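Local coordinates for CIR protein (Plasmodium chabaudi chabaudi, PDB 6ZYV), which is of unknown function but belongs to the Plasmodium interspersed repeat family of variant antigens, probably acting as a membrane protein of infected red blood cells, at residues L22-I27 with E53-K58; T36-Y41 with I59-I64; C42-G47 with T120-A125; W65-F70 with G89-W94; T109-Y114 with I139-I144. The protein carries 5 engineered substitutions. All blocks are in the same frame, centred on the assembly; numbering follows the deposited sequence.

Contact 1 (L22-I27 with E53-K58)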
# COMPACT_ATOMS: atom_id res chain seq x y z
N LEU A 22 3.09 3.69 -13.73
CA LEU A 22 4.42 4.10 -13.29
C LEU A 22 5.41 4.42 -14.43
O LEU A 22 6.39 5.14 -14.20
CB LEU A 22 5.02 3.11 -12.28
CG LEU A 22 5.64 3.75 -11.03
CD1 LEU A 22 4.73 4.82 -10.40
CD2 LEU A 22 5.96 2.71 -10.01
N GLN A 23 5.15 3.94 -15.66
CA GLN A 23 5.97 4.25 -16.85
C GLN A 23 7.45 3.84 -16.75
O GLN A 23 8.25 4.23 -17.60
CB GLN A 23 5.85 5.74 -17.21
CG GLN A 23 4.97 6.03 -18.43
CD GLN A 23 3.53 5.69 -18.18
OE1 GLN A 23 3.05 4.62 -18.57
NE2 GLN A 23 2.80 6.60 -17.54
N ILE A 24 7.81 3.05 -15.74
CA ILE A 24 9.19 2.60 -15.56
C ILE A 24 9.40 1.29 -16.30
O ILE A 24 8.72 0.30 -16.03
CB ILE A 24 9.55 2.49 -14.06
CG1 ILE A 24 9.49 3.87 -13.40
CG2 ILE A 24 10.91 1.84 -13.86
CD1 ILE A 24 9.34 3.79 -12.02
N ASP A 25 10.33 1.30 -17.26
CA ASP A 25 10.72 0.19 -18.12
C ASP A 25 10.96 -1.14 -17.38
O ASP A 25 10.45 -2.19 -17.80
CB ASP A 25 11.96 0.57 -18.98
CG ASP A 25 13.01 1.42 -18.26
OD1 ASP A 25 12.70 2.57 -17.88
OD2 ASP A 25 14.16 0.92 -18.08
N THR A 26 11.73 -1.10 -16.28
CA THR A 26 12.08 -2.27 -15.48
C THR A 26 10.90 -2.83 -14.68
O THR A 26 10.88 -4.02 -14.37
CB THR A 26 13.28 -1.94 -14.59
OG1 THR A 26 12.90 -0.98 -13.61
CG2 THR A 26 14.46 -1.41 -15.38
N ILE A 27 9.93 -1.98 -14.33
CA ILE A 27 8.75 -2.43 -13.60
C ILE A 27 7.55 -2.40 -14.54
O ILE A 27 7.23 -1.34 -15.09
CB ILE A 27 8.45 -1.58 -12.34
CG1 ILE A 27 9.61 -1.61 -11.33
CG2 ILE A 27 7.11 -2.00 -11.70
CD1 ILE A 27 9.37 -0.72 -10.10
N GLU A 53 11.01 13.23 -15.75
CA GLU A 53 12.01 12.70 -16.68
C GLU A 53 12.60 11.36 -16.22
O GLU A 53 12.68 10.41 -17.00
CB GLU A 53 13.13 13.74 -16.89
CG GLU A 53 14.23 13.29 -17.84
CD GLU A 53 15.40 14.25 -17.97
OE1 GLU A 53 15.50 15.19 -17.14
OE2 GLU A 53 16.22 14.06 -18.90
N THR A 54 13.00 11.28 -14.94
CA THR A 54 13.59 10.06 -14.41
C THR A 54 12.55 9.13 -13.76
O THR A 54 11.42 9.54 -13.49
CB THR A 54 14.76 10.40 -13.47
OG1 THR A 54 14.26 10.92 -12.24
CG2 THR A 54 15.75 11.37 -14.09
N ASN A 55 12.95 7.87 -13.53
CA ASN A 55 12.18 6.83 -12.86
C ASN A 55 11.91 7.23 -11.41
O ASN A 55 10.82 6.98 -10.90
CB ASN A 55 12.94 5.51 -12.89
CG ASN A 55 13.00 4.88 -14.25
OD1 ASN A 55 12.14 5.14 -15.11
ND2 ASN A 55 14.02 4.05 -14.48
N ASN A 56 12.89 7.86 -10.75
CA ASN A 56 12.76 8.32 -9.39
C ASN A 56 11.72 9.43 -9.29
O ASN A 56 11.00 9.49 -8.30
CB ASN A 56 14.09 8.82 -8.86
CG ASN A 56 15.11 7.72 -8.61
OD1 ASN A 56 14.79 6.53 -8.53
ND2 ASN A 56 16.36 8.11 -8.48
N ASP A 57 11.64 10.30 -10.32
CA ASP A 57 10.66 11.39 -10.40
C ASP A 57 9.25 10.80 -10.50
O ASP A 57 8.35 11.29 -9.85
CB ASP A 57 10.91 12.28 -11.64
CG ASP A 57 12.07 13.26 -11.53
OD1 ASP A 57 12.81 13.19 -10.52
OD2 ASP A 57 12.25 14.09 -12.46
N LYS A 58 9.08 9.76 -11.32
CA LYS A 58 7.78 9.11 -11.51
C LYS A 58 7.32 8.40 -10.24
O LYS A 58 6.14 8.47 -9.90
CB LYS A 58 7.85 8.11 -12.68
CG LYS A 58 8.12 8.76 -14.03
CD LYS A 58 8.37 7.72 -15.13
CE LYS A 58 8.87 8.36 -16.39
NZ LYS A 58 9.96 7.56 -17.04
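The side-chain amide of N55 meets I24 across one of its faces: I24 CG2 stands above the amide carbon, 3.7 Å from N55 CG, while I24 CG1 leans toward the oxygen, 3.4 Å from N55 OD1. Beyond the end of the same amide lies the carboxylate of D25, its plane turned 42° away, with D25 OD1 3.8 Å from N55 OD1; no bond links these groups. With CG2 anti to the backbone N of I24 (chi1 -64°), both branches at CB are presented to N55. One helical turn on, the aliphatic chain of K58 runs alongside the loop. K58 CD comes 3.4 Å from L22 O and 3.8 Å from Q23 CB, and the bend at its last torsion leaves K58 NZ 3.8 Å from Q23 O. T54, at the N-cap, weakly accepts from D57 N. The loop after helix 8-20 is thereby laid over the first turn of helix 55-71, while L22 and I27 reach past it to helix 81-101.

Contact 2 (T36-Y41 with I59-I64)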
# COMPACT_ATOMS: atom_id res chain seq x y z
N THR A 36 -1.59 11.50 -17.71
CA THR A 36 -1.41 12.69 -16.90
C THR A 36 -1.74 12.49 -15.42
O THR A 36 -1.62 13.45 -14.66
CB THR A 36 -2.23 13.84 -17.51
OG1 THR A 36 -3.61 13.45 -17.58
CG2 THR A 36 -1.74 14.24 -18.90
N LEU A 37 -2.11 11.25 -15.00
CA LEU A 37 -2.53 10.87 -13.64
C LEU A 37 -1.78 11.57 -12.49
O LEU A 37 -2.41 12.20 -11.64
CB LEU A 37 -2.46 9.35 -13.44
CG LEU A 37 -3.06 8.82 -12.15
CD1 LEU A 37 -4.56 8.69 -12.28
CD2 LEU A 37 -2.48 7.48 -11.81
N TYR A 38 -0.44 11.46 -12.47
CA TYR A 38 0.35 12.07 -11.41
C TYR A 38 1.15 13.27 -11.86
O TYR A 38 1.95 13.75 -11.08
CB TYR A 38 1.27 11.02 -10.74
CG TYR A 38 2.18 10.28 -11.70
CD1 TYR A 38 3.35 10.86 -12.17
CD2 TYR A 38 1.86 9.01 -12.15
CE1 TYR A 38 4.18 10.19 -13.06
CE2 TYR A 38 2.69 8.33 -13.04
CZ TYR A 38 3.85 8.91 -13.49
OH TYR A 38 4.67 8.23 -14.36
N SER A 39 0.94 13.78 -13.09
CA SER A 39 1.70 14.91 -13.64
C SER A 39 1.72 16.14 -12.73
O SER A 39 2.76 16.79 -12.62
CB SER A 39 1.24 15.27 -15.04
OG SER A 39 -0.10 15.73 -15.07
N ASP A 40 0.60 16.41 -12.03
CA ASP A 40 0.49 17.51 -11.07
C ASP A 40 1.49 17.41 -9.92
O ASP A 40 1.76 18.41 -9.26
CB ASP A 40 -0.93 17.53 -10.46
CG ASP A 40 -2.02 18.11 -11.36
OD1 ASP A 40 -1.75 19.12 -12.07
OD2 ASP A 40 -3.16 17.55 -11.35
N TYR A 41 2.00 16.20 -9.64
CA TYR A 41 2.90 15.92 -8.53
C TYR A 41 4.35 15.64 -8.93
O TYR A 41 5.15 15.26 -8.08
CB TYR A 41 2.33 14.79 -7.66
CG TYR A 41 0.89 15.04 -7.27
CD1 TYR A 41 0.54 16.14 -6.51
CD2 TYR A 41 -0.13 14.25 -7.78
CE1 TYR A 41 -0.79 16.42 -6.20
CE2 TYR A 41 -1.46 14.50 -7.45
CZ TYR A 41 -1.79 15.59 -6.66
OH TYR A 41 -3.09 15.90 -6.35
N ILE A 59 8.25 7.71 -9.53
CA ILE A 59 7.94 7.02 -8.28
C ILE A 59 7.56 8.03 -7.21
O ILE A 59 6.59 7.84 -6.50
CB ILE A 59 9.13 6.13 -7.80
CG1 ILE A 59 9.37 4.97 -8.77
CG2 ILE A 59 8.88 5.59 -6.40
CD1 ILE A 59 10.75 4.32 -8.63
N SER A 60 8.32 9.14 -7.13
CA SER A 60 8.07 10.20 -6.18
C SER A 60 6.68 10.81 -6.41
O SER A 60 5.91 10.95 -5.46
CB SER A 60 9.15 11.26 -6.30
OG SER A 60 8.88 12.41 -5.52
N ALA A 61 6.34 11.13 -7.68
CA ALA A 61 5.05 11.71 -8.03
C ALA A 61 3.91 10.72 -7.78
O ALA A 61 2.84 11.13 -7.34
CB ALA A 61 5.08 12.16 -9.48
N GLY A 62 4.15 9.44 -8.07
CA GLY A 62 3.18 8.37 -7.85
C GLY A 62 2.88 8.13 -6.38
O GLY A 62 1.74 7.85 -6.01
N PHE A 63 3.90 8.27 -5.54
CA PHE A 63 3.78 8.11 -4.10
C PHE A 63 2.95 9.26 -3.51
O PHE A 63 2.11 9.03 -2.66
CB PHE A 63 5.18 8.05 -3.46
CG PHE A 63 5.16 7.97 -1.96
CD1 PHE A 63 4.97 6.76 -1.31
CD2 PHE A 63 5.33 9.12 -1.19
CE1 PHE A 63 4.94 6.69 0.08
CE2 PHE A 63 5.30 9.05 0.19
CZ PHE A 63 5.10 7.83 0.82
N ILE A 64 3.21 10.50 -3.95
CA ILE A 64 2.47 11.68 -3.50
C ILE A 64 1.03 11.61 -3.97
O ILE A 64 0.11 11.84 -3.18
CB ILE A 64 3.17 12.97 -3.95
CG1 ILE A 64 4.53 13.08 -3.24
CG2 ILE A 64 2.31 14.20 -3.70
CD1 ILE A 64 5.43 14.08 -3.89
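Y41 and A61 bury more surface than any other residues here, and their backbones come close, 4.8 Å from CA to CA. A61 is the meeting point. Its methyl points at the loop and is touched from two directions: Y41 O lies 3.4 Å from A61 CB, and Y38 CD1 lies 3.5 Å from the same carbon. A61 CA also makes a CA-H...O contact with Y41 O at 3.6 Å. Y41 then carries the packing along the helix, its CB between A61 and I64, and Y41 CD1 3.8 Å from I64 CG2. The isoleucine branch crosses the tyrosine at a slant, and D40 CB covers one face of the Y41 ring over its centre. The Y38 ring stands beside A61 and G62 because CG is set between the backbone N and the carbonyl carbon of Y38 (chi1 55°); from there its hydroxyl extends to a hydrogen bond with C21 O. T36 O accepts from both the amide and the hydroxyl of S39, which holds the loop in its turn just before the 3-10 segment 39-41. What results is a loop ending in a 3-10 turn, packed through Y38 and Y41 on a face of helix 55-71 where A61 and G62, beside I64, are consistent with the close approach of the backbones: loop-on-helix packing in the all-helical PIR ectodomain.

Contact 3 (C42-G47 with T120-A125); sequences CPMKNG and TNTNYA. Engineered in segment 120-125: A125 (natural residue Thr).
P43 and N121 bring the two backbones to 4.7 Å between their CA atoms. C42, P43 and M44 are extended, with polyproline-II-like backbone angles (P43 phi -66°, psi 153°), whereas the chain from N121 turns into helix 122-127. One water bridges them, accepting from M44 N and T122 N and donating to T120 O. The P43 ring lies obliquely against the N121 amide, P43 CG 3.5 Å from N121 ND2, and this nitrogen is itself hydrogen-bonded to Y41 O and S60 OG. Toward solvent, M44 CG meets T122 CG2 at 3.8 Å, and a bend at the last torsion of M44 returns its CE to the same methyl. N121 OD1 accepts twice, from N123 N at 3.1 Å and from N123 ND2 at 3.0 Å, the latter in the carbonyl plane. With the side-chain oxygen bound to the amide two residues ahead, N121 forms an Asx turn as the N-cap of the helix, packed against a loop closed by the C42-C52 disulfide.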
# COMPACT_ATOMS: atom_id res chain seq x y z
N CYS A 42 4.70 15.85 -10.21
CA CYS A 42 6.05 15.66 -10.72
C CYS A 42 6.99 16.70 -10.09
O CYS A 42 6.59 17.85 -9.90
CB CYS A 42 6.05 15.76 -12.25
SG CYS A 42 5.43 14.29 -13.09
N PRO A 43 8.22 16.30 -9.74
CA PRO A 43 9.15 17.28 -9.13
C PRO A 43 9.53 18.38 -10.10
O PRO A 43 9.59 18.17 -11.31
CB PRO A 43 10.38 16.45 -8.74
CG PRO A 43 10.06 15.04 -9.05
CD PRO A 43 8.84 14.97 -9.90
N MET A 44 9.86 19.55 -9.56
CA MET A 44 10.33 20.66 -10.36
C MET A 44 11.70 20.31 -10.96
O MET A 44 12.51 19.63 -10.33
CB MET A 44 10.51 21.88 -9.48
CG MET A 44 9.30 22.75 -9.41
SD MET A 44 9.83 24.39 -8.87
CE MET A 44 10.51 23.99 -7.23
N LYS A 45 11.96 20.78 -12.19
CA LYS A 45 13.23 20.56 -12.86
C LYS A 45 13.77 21.93 -13.27
O LYS A 45 13.15 22.61 -14.10
CB LYS A 45 13.04 19.66 -14.10
CG LYS A 45 14.37 19.16 -14.68
CD LYS A 45 14.33 18.96 -16.20
CE LYS A 45 15.72 18.71 -16.76
NZ LYS A 45 15.71 18.69 -18.25
N ASN A 46 14.88 22.35 -12.65
CA ASN A 46 15.52 23.64 -12.89
C ASN A 46 14.55 24.81 -12.67
O ASN A 46 14.43 25.69 -13.53
CB ASN A 46 16.18 23.71 -14.29
CG ASN A 46 16.74 22.39 -14.78
OD1 ASN A 46 16.37 21.91 -15.86
ND2 ASN A 46 17.63 21.78 -14.00
N GLY A 47 13.83 24.77 -11.55
CA GLY A 47 12.86 25.80 -11.19
C GLY A 47 11.60 25.85 -12.05
O GLY A 47 10.69 26.63 -11.77
N THR A 120 12.10 16.02 -1.27
CA THR A 120 12.74 16.85 -2.27
C THR A 120 11.72 17.34 -3.34
O THR A 120 11.94 18.37 -3.97
CB THR A 120 13.92 16.02 -2.76
OG1 THR A 120 15.08 16.41 -1.99
CG2 THR A 120 14.17 16.08 -4.22
N ASN A 121 10.61 16.62 -3.52
CA ASN A 121 9.55 17.00 -4.44
C ASN A 121 8.76 18.15 -3.79
O ASN A 121 8.24 18.01 -2.68
CB ASN A 121 8.64 15.83 -4.69
CG ASN A 121 7.75 15.98 -5.87
OD1 ASN A 121 7.23 17.07 -6.17
ND2 ASN A 121 7.57 14.89 -6.59
N THR A 122 8.64 19.27 -4.50
CA THR A 122 7.93 20.44 -3.97
C THR A 122 6.42 20.20 -3.72
O THR A 122 5.80 20.85 -2.87
CB THR A 122 8.18 21.63 -4.88
OG1 THR A 122 7.66 22.78 -4.25
CG2 THR A 122 7.58 21.44 -6.29
N ASN A 123 5.86 19.20 -4.39
CA ASN A 123 4.46 18.80 -4.30
C ASN A 123 4.10 18.02 -3.05
O ASN A 123 2.93 17.88 -2.73
CB ASN A 123 4.11 18.03 -5.54
CG ASN A 123 4.18 18.93 -6.75
OD1 ASN A 123 3.35 19.80 -6.91
ND2 ASN A 123 5.17 18.76 -7.59
N TYR A 124 5.12 17.50 -2.35
CA TYR A 124 4.93 16.75 -1.13
C TYR A 124 4.49 17.70 0.00
O TYR A 124 3.49 17.43 0.67
CB TYR A 124 6.23 16.01 -0.78
CG TYR A 124 6.14 15.19 0.48
CD1 TYR A 124 5.30 14.09 0.56
CD2 TYR A 124 6.92 15.49 1.59
CE1 TYR A 124 5.22 13.31 1.70
CE2 TYR A 124 6.86 14.71 2.74
CZ TYR A 124 6.00 13.63 2.80
OH TYR A 124 5.90 12.87 3.93
N ALA A 125 5.20 18.82 0.19
CA ALA A 125 4.84 19.78 1.23
C ALA A 125 3.52 20.55 0.92
O ALA A 125 2.74 20.83 1.85
CB ALA A 125 5.97 20.77 1.46
O HOH W 1 10.62 19.68 -6.62

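Contact 4 (W65-F70 with G89-W94); sequences WLLVMF and GYAILW
Apolar packing between L66, L67 and F70 on one helix and Y90, A91 and W94 on the other makes up this buried contact. Among the aliphatic groups, L67 CD2 lies 3.7 Å from A91 CB, and the two helices come nearest at L66 and A91, 6.6 Å between CA atoms. Contacts with aromatic rings flank this pair. L66 CD1 meets W94 obliquely near the ring fusion, 3.7 Å from W94 CE3; having CG anti to the backbone N of W94 (chi1 173°) brings the indole against the leucine, and its NE1 continues to a hydrogen bond with D19 OD1. F70 drives one corner of its ring between two residues, F70 CE2 standing 3.7 Å from Y90 CB and 4.0 Å from A91 CB. The A91 amide nitrogen sits at the edge of that ring, near its plane, while L66 O of the preceding turn lies over one face of F70, displaced toward its rim. Between the two segments there is no polar bond; regular backbone bonds run within each helix. The segment axes run nearly antiparallel, at 155° and 9.8 Å, a usual spacing for packed helices, with A91 CB receiving both L67 and F70: antiparallel helix packing at the core of an all-helical domain.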
# COMPACT_ATOMS: atom_id res chain seq x y z
N TRP A 65 0.80 11.16 -5.22
CA TRP A 65 -0.55 10.94 -5.72
C TRP A 65 -1.32 9.94 -4.82
O TRP A 65 -2.45 10.23 -4.45
CB TRP A 65 -0.51 10.46 -7.18
CG TRP A 65 -1.87 10.27 -7.78
CD1 TRP A 65 -2.63 11.21 -8.42
CD2 TRP A 65 -2.64 9.06 -7.78
NE1 TRP A 65 -3.82 10.66 -8.82
CE2 TRP A 65 -3.87 9.35 -8.41
CE3 TRP A 65 -2.42 7.78 -7.29
CZ2 TRP A 65 -4.84 8.37 -8.61
CZ3 TRP A 65 -3.41 6.83 -7.44
CH2 TRP A 65 -4.59 7.12 -8.12
N LEU A 66 -0.67 8.83 -4.38
CA LEU A 66 -1.25 7.84 -3.48
C LEU A 66 -1.67 8.46 -2.19
O LEU A 66 -2.79 8.23 -1.78
CB LEU A 66 -0.26 6.70 -3.13
CG LEU A 66 -0.30 5.41 -3.93
CD1 LEU A 66 0.47 4.30 -3.17
CD2 LEU A 66 -1.76 4.99 -4.27
N LEU A 67 -0.76 9.18 -1.50
CA LEU A 67 -1.05 9.83 -0.24
C LEU A 67 -2.19 10.82 -0.37
O LEU A 67 -3.03 10.88 0.51
CB LEU A 67 0.18 10.56 0.31
CG LEU A 67 1.25 9.72 0.99
CD1 LEU A 67 2.37 10.64 1.51
CD2 LEU A 67 0.65 8.90 2.14
N VAL A 68 -2.23 11.59 -1.47
CA VAL A 68 -3.30 12.55 -1.70
C VAL A 68 -4.65 11.80 -1.84
O VAL A 68 -5.63 12.16 -1.18
CB VAL A 68 -2.99 13.46 -2.90
CG1 VAL A 68 -4.23 14.23 -3.36
CG2 VAL A 68 -1.86 14.44 -2.56
N MET A 69 -4.68 10.72 -2.62
CA MET A 69 -5.88 9.92 -2.79
C MET A 69 -6.33 9.25 -1.51
O MET A 69 -7.52 9.21 -1.26
CB MET A 69 -5.67 8.84 -3.87
CG MET A 69 -5.53 9.40 -5.25
SD MET A 69 -6.97 10.34 -5.82
CE MET A 69 -8.25 9.04 -5.81
N PHE A 70 -5.41 8.70 -0.71
CA PHE A 70 -5.76 8.04 0.54
C PHE A 70 -6.39 9.05 1.51
O PHE A 70 -7.34 8.70 2.20
CB PHE A 70 -4.53 7.38 1.21
CG PHE A 70 -3.92 6.19 0.51
CD1 PHE A 70 -4.57 5.58 -0.56
CD2 PHE A 70 -2.68 5.69 0.90
CE1 PHE A 70 -3.99 4.50 -1.21
CE2 PHE A 70 -2.13 4.58 0.27
CZ PHE A 70 -2.78 4.00 -0.78
N GLY A 89 1.33 3.98 6.27
CA GLY A 89 1.76 2.60 6.25
C GLY A 89 1.48 1.91 4.94
O GLY A 89 2.34 1.17 4.47
N TYR A 90 0.28 2.13 4.33
CA TYR A 90 -0.05 1.52 3.03
C TYR A 90 0.83 2.05 1.93
O TYR A 90 1.31 1.27 1.12
CB TYR A 90 -1.51 1.79 2.63
CG TYR A 90 -2.54 1.10 3.48
CD1 TYR A 90 -2.42 -0.24 3.79
CD2 TYR A 90 -3.68 1.77 3.90
CE1 TYR A 90 -3.38 -0.88 4.55
CE2 TYR A 90 -4.63 1.15 4.67
CZ TYR A 90 -4.48 -0.18 5.00
OH TYR A 90 -5.50 -0.73 5.72
N ALA A 91 1.05 3.37 1.90
CA ALA A 91 1.85 4.05 0.88
C ALA A 91 3.31 3.65 0.99
O ALA A 91 3.95 3.39 -0.02
CB ALA A 91 1.70 5.56 1.02
N ILE A 92 3.84 3.55 2.22
CA ILE A 92 5.23 3.17 2.45
C ILE A 92 5.45 1.66 2.19
O ILE A 92 6.53 1.28 1.75
CB ILE A 92 5.70 3.66 3.83
CG1 ILE A 92 5.80 5.21 3.79
CG2 ILE A 92 7.04 3.03 4.28
CD1 ILE A 92 5.92 5.88 5.11
N LEU A 93 4.42 0.84 2.35
CA LEU A 93 4.47 -0.58 2.00
C LEU A 93 4.57 -0.69 0.48
O LEU A 93 5.39 -1.45 -0.02
CB LEU A 93 3.20 -1.31 2.51
CG LEU A 93 3.10 -2.79 2.14
CD1 LEU A 93 4.29 -3.59 2.74
CD2 LEU A 93 1.72 -3.38 2.57
N TRP A 94 3.77 0.11 -0.27
CA TRP A 94 3.82 0.13 -1.72
C TRP A 94 5.19 0.61 -2.18
O TRP A 94 5.78 0.03 -3.09
CB TRP A 94 2.71 1.03 -2.30
CG TRP A 94 2.81 1.23 -3.79
CD1 TRP A 94 2.42 0.35 -4.77
CD2 TRP A 94 3.42 2.35 -4.47
NE1 TRP A 94 2.68 0.89 -6.01
CE2 TRP A 94 3.29 2.12 -5.85
CE3 TRP A 94 3.99 3.57 -4.05
CZ2 TRP A 94 3.75 3.06 -6.81
CZ3 TRP A 94 4.47 4.46 -4.99
CH2 TRP A 94 4.35 4.20 -6.36

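Contact 5 (T109-Y114 with I139-I144)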
# COMPACT_ATOMS: atom_id res chain seq x y z
N THR A 109 17.55 1.12 0.79
CA THR A 109 17.67 2.48 0.27
C THR A 109 16.39 3.31 0.48
O THR A 109 16.34 4.42 -0.02
CB THR A 109 18.04 2.50 -1.23
OG1 THR A 109 16.93 2.09 -2.03
CG2 THR A 109 19.26 1.68 -1.55
N LEU A 110 15.35 2.76 1.13
CA LEU A 110 14.08 3.44 1.36
C LEU A 110 14.22 4.77 2.11
O LEU A 110 13.68 5.78 1.64
CB LEU A 110 13.11 2.49 2.08
CG LEU A 110 11.81 3.07 2.63
CD1 LEU A 110 10.92 3.53 1.50
CD2 LEU A 110 11.09 2.05 3.47
N LYS A 111 14.94 4.80 3.26
CA LYS A 111 15.11 6.03 4.03
C LYS A 111 15.78 7.12 3.18
O LYS A 111 15.30 8.25 3.12
CB LYS A 111 15.90 5.78 5.33
CG LYS A 111 15.92 6.98 6.29
CD LYS A 111 16.23 6.56 7.74
CE LYS A 111 16.11 7.75 8.68
NZ LYS A 111 16.51 7.42 10.08
N ASN A 112 16.83 6.74 2.45
CA ASN A 112 17.56 7.61 1.55
C ASN A 112 16.67 8.12 0.39
O ASN A 112 16.67 9.31 0.11
CB ASN A 112 18.81 6.90 1.03
CG ASN A 112 19.64 7.73 0.09
OD1 ASN A 112 19.55 7.59 -1.14
ND2 ASN A 112 20.43 8.66 0.64
N PHE A 113 15.91 7.22 -0.25
CA PHE A 113 14.98 7.59 -1.32
C PHE A 113 13.92 8.58 -0.81
O PHE A 113 13.60 9.52 -1.51
CB PHE A 113 14.29 6.33 -1.92
CG PHE A 113 13.42 6.63 -3.11
CD1 PHE A 113 12.10 7.00 -2.95
CD2 PHE A 113 13.93 6.56 -4.40
CE1 PHE A 113 11.32 7.34 -4.04
CE2 PHE A 113 13.14 6.88 -5.49
CZ PHE A 113 11.85 7.29 -5.31
N TYR A 114 13.36 8.37 0.39
CA TYR A 114 12.34 9.27 0.94
C TYR A 114 12.89 10.69 1.11
O TYR A 114 12.26 11.64 0.67
CB TYR A 114 11.81 8.76 2.29
CG TYR A 114 10.39 9.20 2.57
CD1 TYR A 114 10.12 10.44 3.14
CD2 TYR A 114 9.31 8.39 2.28
CE1 TYR A 114 8.82 10.86 3.40
CE2 TYR A 114 8.01 8.78 2.55
CZ TYR A 114 7.76 10.03 3.08
OH TYR A 114 6.45 10.40 3.33
N ILE A 139 5.61 9.41 12.19
CA ILE A 139 4.82 8.32 11.62
C ILE A 139 5.58 7.73 10.42
O ILE A 139 5.75 6.52 10.36
CB ILE A 139 3.40 8.83 11.22
CG1 ILE A 139 2.55 9.12 12.46
CG2 ILE A 139 2.69 7.83 10.29
CD1 ILE A 139 1.15 9.75 12.15
N VAL A 140 6.03 8.58 9.49
CA VAL A 140 6.76 8.15 8.31
C VAL A 140 8.04 7.40 8.70
O VAL A 140 8.31 6.32 8.15
CB VAL A 140 7.08 9.34 7.38
CG1 VAL A 140 8.08 8.95 6.30
CG2 VAL A 140 5.81 9.89 6.77
N ASP A 141 8.81 7.97 9.64
CA ASP A 141 10.04 7.35 10.11
C ASP A 141 9.79 5.97 10.74
O ASP A 141 10.60 5.07 10.53
CB ASP A 141 10.76 8.25 11.12
CG ASP A 141 11.58 9.34 10.49
OD1 ASP A 141 11.98 9.17 9.30
OD2 ASP A 141 11.82 10.37 11.18
N LYS A 142 8.69 5.82 11.51
CA LYS A 142 8.36 4.57 12.14
C LYS A 142 8.01 3.55 11.08
O LYS A 142 8.45 2.42 11.18
CB LYS A 142 7.17 4.72 13.10
CG LYS A 142 7.38 4.05 14.47
CD LYS A 142 7.80 2.56 14.49
CE LYS A 142 8.61 2.33 15.76
NZ LYS A 142 9.13 0.94 15.96
N LYS A 143 7.24 3.94 10.05
CA LYS A 143 6.85 3.04 8.97
C LYS A 143 8.07 2.60 8.18
O LYS A 143 8.18 1.42 7.86
CB LYS A 143 5.75 3.65 8.07
CG LYS A 143 4.46 4.00 8.81
CD LYS A 143 3.78 2.78 9.47
CE LYS A 143 2.50 3.12 10.23
NZ LYS A 143 1.74 1.89 10.68
N ILE A 144 9.04 3.52 7.92
CA ILE A 144 10.28 3.17 7.21
C ILE A 144 11.11 2.18 8.05
O ILE A 144 11.61 1.18 7.52
CB ILE A 144 11.08 4.46 6.84
CG1 ILE A 144 10.41 5.19 5.70
CG2 ILE A 144 12.56 4.17 6.52
CD1 ILE A 144 10.95 6.61 5.50
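V140 and Y114 form a CH-pi interaction. The methyl V140 CG1 sits over one face of the Y114 ring, 3.7 Å from the centroid and 23° off the normal; it is displaced toward the hydroxyl end, where it comes within 3.4 Å of Y114 CZ. The second methyl, V140 CG2, reaches the oxygen, 3.5 Å from Y114 OH, which is hydrogen-bonded to Y124 OH. The ring is carried toward helix 134-149 by a chi1 of -153°, which leaves CG roughly opposite the backbone N of Y114.

Aliphatic packing centres on I144. Its CG1 meets the leucine, 3.9 Å from L110 CD2; its CG2 sits between that leucine and the lysine stem, 3.9 Å from K111 CB; and its CD1 lies 4.0 Å from Y114 CG. L110 and Y114 both cross I144 at a slant.

Charge meets across the two segments at the exposed side, where extended K111 passes D141. K111 NZ and D141 OD1 stay 4.9 Å apart, consistent with a loose electrostatic attraction.

Helices 110-118 and 134-149 run roughly antiparallel here, at 149°. L110 also reaches L95 and S96 of helix 81-101, the Y114 ring meets F63 of helix 55-71, and K143 forms a salt bridge with D85.

Contacts 1, 2 and 4 follow helix 55-71 from its first turn inward, passing from loop to helix partners: contact 1 is partly exposed and mixes amide, carboxylate and lysine with aliphatic carbon, contact 2 is buried beneath tyrosines, and contact 4, its centre about 6 Å from that of the chain, is wholly apolar across the interface. Contact 5 is a roughly antiparallel helix pair too, yet its exposed side carries charge. Contact 3, its centre about 23 Å from that of the chain, combines a bridging water and a helix cap with packing of proline and methionine. Direct touches join them: N121 bonds to contact 2, Y124 meets Y114 of contact 5, and I92 packs on K143.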